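Local coordinates for protein cupin 2, conserved barrel (Desulfitobacterium hafniense, PDB 2OZJ) that is of unknown function but belongs to the cupin superfamily, folding as a conserved beta-barrel that assembles as a pair of subunits, at residues A[79-82]-A[83-86]. Residues are numbered along the deposited sequence; the frame is centred on the assembly and turned at random.
Sequences DLVP and EDVL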
loop_
_atom_site.group_PDB
_atom_site.type_symbol
_atom_site.label_atom_id
_atom_site.label_comp_id
_atom_site.label_asym_id
_atom_site.label_seq_id
_atom_site.Cartn_x
_atom_site.Cartn_y
_atom_site.Cartn_z
ATOM N N ASP A 79 9.990 -12.623 -10.854
ATOM C CA ASP A 79 9.989 -11.342 -11.545
ATOM C C ASP A 79 8.729 -10.540 -11.203
ATOM O O ASP A 79 7.621 -11.090 -11.116
ATOM C CB ASP A 79 10.040 -11.544 -13.069
ATOM C CG ASP A 79 11.339 -12.165 -13.540
ATOM O OD1 ASP A 79 12.415 -11.787 -13.029
ATOM O OD2 ASP A 79 11.261 -13.027 -14.433
ATOM N N LEU A 80 8.917 -9.234 -11.071
ATOM C CA LEU A 80 7.839 -8.314 -10.741
ATOM C C LEU A 80 7.812 -7.122 -11.694
ATOM O O LEU A 80 8.868 -6.644 -12.169
ATOM C CB LEU A 80 7.948 -7.829 -9.293
ATOM C CG LEU A 80 7.785 -8.888 -8.182
ATOM C CD1 LEU A 80 9.172 -9.278 -7.667
ATOM C CD2 LEU A 80 6.907 -8.413 -7.022
ATOM N N VAL A 81 6.601 -6.664 -11.999
ATOM C CA VAL A 81 6.387 -5.525 -12.895
ATOM C C VAL A 81 5.498 -4.547 -12.154
ATOM O O VAL A 81 4.917 -4.903 -11.134
ATOM C CB VAL A 81 5.770 -5.981 -14.246
ATOM C CG1 VAL A 81 6.661 -7.023 -14.903
ATOM C CG2 VAL A 81 4.350 -6.503 -14.061
ATOM N N PRO A 82 5.391 -3.306 -12.640
ATOM C CA PRO A 82 4.596 -2.313 -11.907
ATOM C C PRO A 82 3.185 -2.781 -11.571
ATOM O O PRO A 82 2.524 -3.436 -12.395
ATOM C CB PRO A 82 4.579 -1.116 -12.863
ATOM C CG PRO A 82 5.822 -1.247 -13.616
ATOM C CD PRO A 82 5.985 -2.725 -13.859
ATOM N N GLU A 83 2.750 -2.438 -10.363
ATOM C CA GLU A 83 1.490 -2.845 -9.768
ATOM C C GLU A 83 1.504 -4.215 -9.095
ATOM O O GLU A 83 0.619 -4.486 -8.294
ATOM C CB GLU A 83 0.281 -2.748 -10.719
ATOM C CG GLU A 83 0.040 -1.367 -11.305
ATOM C CD GLU A 83 -1.144 -1.355 -12.260
ATOM O OE1 GLU A 83 -2.028 -2.235 -12.131
ATOM O OE2 GLU A 83 -1.200 -0.478 -13.146
ATOM N N ASP A 84 2.476 -5.075 -9.379
ATOM C CA ASP A 84 2.541 -6.358 -8.678
ATOM C C ASP A 84 2.729 -6.188 -7.178
ATOM O O ASP A 84 3.478 -5.307 -6.738
ATOM C CB ASP A 84 3.700 -7.213 -9.195
ATOM C CG ASP A 84 3.422 -7.896 -10.546
ATOM O OD1 ASP A 84 2.257 -8.066 -11.033
ATOM O OD2 ASP A 84 4.454 -8.315 -11.121
ATOM N N VAL A 85 2.052 -7.069 -6.437
ATOM C CA VAL A 85 2.219 -7.260 -5.025
ATOM C C VAL A 85 2.674 -8.692 -4.787
ATOM O O VAL A 85 2.278 -9.658 -5.505
ATOM C CB VAL A 85 0.915 -6.897 -4.243
ATOM C CG1 VAL A 85 -0.186 -7.963 -4.469
ATOM C CG2 VAL A 85 1.208 -6.720 -2.820
ATOM N N LEU A 86 3.564 -8.836 -3.820
ATOM C CA LEU A 86 3.979 -10.144 -3.325
ATOM C C LEU A 86 4.161 -10.059 -1.826
ATOM O O LEU A 86 4.742 -9.091 -1.337
ATOM C CB LEU A 86 5.300 -10.596 -3.973
ATOM C CG LEU A 86 5.613 -12.101 -3.852
ATOM C CD1 LEU A 86 4.670 -13.021 -4.656
ATOM C CD2 LEU A 86 7.040 -12.370 -4.294
HETATM O O HOH W 1 1.071 -5.933 -12.304
#
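V81 and D84 are hydrogen-bonded to each other twice, round a type II beta turn that runs from V81 to D84. The turn bond goes from D84 N to V81 O, at 3.0 Å. The second bond runs the other way: V81 N donates to D84 OD2 at 2.8 Å, nearly straight at 166°. The N-H meets OD2 from above the carboxylate plane, 46° out of it. The D84 side chain gets there with CG beside its own backbone N (chi1 -77°), which turns OD2 back to V81 N, at the start of the turn. A water ties down the other oxygen, donating to D84 OD1 and to P82 O. Both carboxylate oxygens thus hold the turn, and E83 has the positive phi that a type II turn takes at its third position. With an alanine at D84, V81 N would probably lose this acceptor and the water its bridge from P82 O to the carboxylate.

The V81 methyl CG2 packs against the carboxylate, 3.5 Å from D84 OD2. The apolar contact is L80 CD2 on L86 CB, at 4.1 Å, the two side chains crossing at about a right angle.

The turn links strands 76-80 and 84-88, which belong to different sheets of the barrel. Backbone hydrogen bonds join L80 to A69 of strand 68-73, and D84 and L86 to I64 and Y62 of strand 60-65. D84 and V85 also pair antiparallel with a strand of the second subunit, extending the sheet across the interface.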